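Local coordinates for L-Ribose isomerase (Acinetobacter, PDB 4Q0S), which catalyses the isomerisation of L-ribose, probably to L-ribulose and probably at the metal site of its cupin barrel, where cobalt is bound, at residues R27-L32 / A73-E78. Numbering follows the deposited sequence.
Sequences REAAAL and AMIIFE
Ala29 and Ala30 of helix 27-32 meet Ile75 and Phe77 of strand 73-78 through van der Waals contacts. The tightest is methyl to methyl: Ala29 CB sits 3.4 Å from Ile75 CD1, closer than carbons usually pack. Ile75 reaches the helix with an extended arm, CG1 anti to its carbonyl carbon (chi1 -68°) and chi2 close to 180°, which carries CD1 out to Ala29. The other branch, CG2, turns along the strand and lies 3.6 Å above the plane of the Phe77 ring, offset toward the rim, so the isoleucine covers part of one ring face while touching the helix with its far end.

This strand belongs to the antiparallel sheet of the cupin barrel, paired with strand 101-108 by backbone hydrogen bonds of Ile75 with Ile107 and of Phe77 with Leu105, and helix 19-35 packs on its outer side, the local axes passing 9.7 Å apart at 54°. Alternation along the strand separates two jobs: Ile75 and Phe77 face the helix, whereas Ile76, between them, touches the bound D-ribitol on the other side.

Aromatic contacts make up the rest. Phe77 presents the CE2-CZ end of its ring to the helix backbone, with Ala29 C at the ring edge, 3.7 Å from CE2, and Ala30 N 3.5 Å from the same atom in an oblique approach. The methyl of Ala30 completes the grip, its CB 3.7 Å from Phe77 CZ. The small side chains of Ala29 and Ala30 let the Phe77 ring come right up to the helix main chain, whereas Ile75 stops at the Ala29 methyl. Val26, one turn before Ala30, also touches both Ile75 and Phe77; the side chain of Glu28 leads away from the strand, and its OE2 is hydrogen-bonded to His109 NE2 and Trp66 NE1 of a second subunit.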
loop_
_atom_site.group_PDB
_atom_site.type_symbol
_atom_site.label_atom_id
_atom_site.label_comp_id
_atom_site.label_asym_id
_atom_site.label_seq_id
_atom_site.Cartn_x
_atom_site.Cartn_y
_atom_site.Cartn_z
ATOM N N ARG A 27 -15.820 -11.334 3.241
ATOM C CA ARG A 27 -15.210 -11.107 1.933
ATOM C C ARG A 27 -14.702 -9.671 1.786
ATOM O O ARG A 27 -13.648 -9.449 1.199
ATOM C CB ARG A 27 -16.184 -11.473 0.805
ATOM C CG ARG A 27 -16.511 -12.974 0.774
ATOM C CD ARG A 27 -17.300 -13.381 -0.467
ATOM N NE ARG A 27 -16.456 -13.460 -1.661
ATOM C CZ ARG A 27 -16.911 -13.706 -2.890
ATOM N NH1 ARG A 27 -18.212 -13.897 -3.101
ATOM N NH2 ARG A 27 -16.064 -13.759 -3.912
ATOM N N GLU A 28 -15.433 -8.700 2.330
ATOM C CA GLU A 28 -14.989 -7.307 2.258
ATOM C C GLU A 28 -13.714 -7.161 3.062
ATOM O O GLU A 28 -12.816 -6.414 2.679
ATOM C CB GLU A 28 -16.010 -6.340 2.858
ATOM C CG GLU A 28 -17.111 -5.875 1.927
ATOM C CD GLU A 28 -16.599 -5.104 0.722
ATOM O OE1 GLU A 28 -15.512 -4.491 0.799
ATOM O OE2 GLU A 28 -17.305 -5.101 -0.303
ATOM N N ALA A 29 -13.658 -7.863 4.195
ATOM C CA ALA A 29 -12.499 -7.791 5.071
ATOM C C ALA A 29 -11.284 -8.394 4.396
ATOM O O ALA A 29 -10.181 -7.885 4.538
ATOM C CB ALA A 29 -12.782 -8.512 6.394
ATOM N N ALA A 30 -11.489 -9.484 3.662
ATOM C CA ALA A 30 -10.383 -10.120 2.963
ATOM C C ALA A 30 -9.834 -9.185 1.887
ATOM O O ALA A 30 -8.631 -9.152 1.640
ATOM C CB ALA A 30 -10.838 -11.444 2.344
ATOM N N ALA A 31 -10.719 -8.422 1.252
ATOM C CA ALA A 31 -10.301 -7.486 0.210
ATOM C C ALA A 31 -9.492 -6.373 0.864
ATOM O O ALA A 31 -8.462 -5.937 0.343
ATOM C CB ALA A 31 -11.532 -6.903 -0.511
ATOM N N LEU A 32 -9.964 -5.911 2.016
ATOM C CA LEU A 32 -9.258 -4.863 2.740
ATOM C C LEU A 32 -7.863 -5.393 3.087
ATOM O O LEU A 32 -6.856 -4.694 2.937
ATOM C CB LEU A 32 -10.033 -4.496 4.009
ATOM C CG LEU A 32 -9.454 -3.409 4.918
ATOM C CD1 LEU A 32 -9.350 -2.090 4.164
ATOM C CD2 LEU A 32 -10.357 -3.238 6.133
ATOM N N ALA A 73 -16.969 -9.238 18.657
ATOM C CA ALA A 73 -16.912 -9.972 17.403
ATOM C C ALA A 73 -15.742 -9.425 16.589
ATOM O O ALA A 73 -15.389 -8.245 16.699
ATOM C CB ALA A 73 -18.213 -9.794 16.638
ATOM N N MET A 74 -15.150 -10.277 15.762
ATOM C CA MET A 74 -14.007 -9.865 14.964
ATOM C C MET A 74 -13.747 -10.874 13.871
ATOM O O MET A 74 -14.353 -11.946 13.833
ATOM C CB MET A 74 -12.762 -9.795 15.843
ATOM C CG MET A 74 -12.268 -11.185 16.233
ATOM S SD MET A 74 -11.027 -11.185 17.523
ATOM C CE MET A 74 -9.675 -10.376 16.640
ATOM N N ILE A 75 -12.809 -10.526 12.999
ATOM C CA ILE A 75 -12.425 -11.402 11.907
ATOM C C ILE A 75 -10.947 -11.705 12.043
ATOM O O ILE A 75 -10.163 -10.828 12.399
ATOM C CB ILE A 75 -12.659 -10.732 10.533
ATOM C CG1 ILE A 75 -14.156 -10.566 10.289
ATOM C CG2 ILE A 75 -12.002 -11.562 9.428
ATOM C CD1 ILE A 75 -14.484 -9.966 8.955
ATOM N N ILE A 76 -10.571 -12.950 11.772
ATOM C CA ILE A 76 -9.173 -13.336 11.838
ATOM C C ILE A 76 -8.848 -14.178 10.620
ATOM O O ILE A 76 -9.535 -15.160 10.342
ATOM C CB ILE A 76 -8.848 -14.176 13.098
ATOM C CG1 ILE A 76 -9.123 -13.357 14.362
ATOM C CG2 ILE A 76 -7.385 -14.613 13.065
ATOM C CD1 ILE A 76 -8.879 -14.128 15.666
ATOM N N PHE A 77 -7.826 -13.764 9.876
ATOM C CA PHE A 77 -7.374 -14.502 8.707
ATOM C C PHE A 77 -5.992 -14.994 9.105
ATOM O O PHE A 77 -5.041 -14.217 9.194
ATOM C CB PHE A 77 -7.275 -13.597 7.471
ATOM C CG PHE A 77 -8.604 -13.095 6.970
ATOM C CD1 PHE A 77 -9.604 -13.984 6.587
ATOM C CD2 PHE A 77 -8.845 -11.731 6.851
ATOM C CE1 PHE A 77 -10.828 -13.517 6.089
ATOM C CE2 PHE A 77 -10.061 -11.251 6.354
ATOM C CZ PHE A 77 -11.052 -12.146 5.972
ATOM N N GLU A 78 -5.893 -16.290 9.366
ATOM C CA GLU A 78 -4.643 -16.894 9.785
ATOM C C GLU A 78 -3.804 -17.365 8.600
ATOM O O GLU A 78 -4.225 -18.242 7.845
ATOM C CB GLU A 78 -4.967 -18.054 10.726
ATOM C CG GLU A 78 -3.798 -18.877 11.201
ATOM C CD GLU A 78 -4.250 -19.993 12.131
ATOM O OE1 GLU A 78 -4.462 -19.724 13.330
ATOM O OE2 GLU A 78 -4.410 -21.137 11.655
#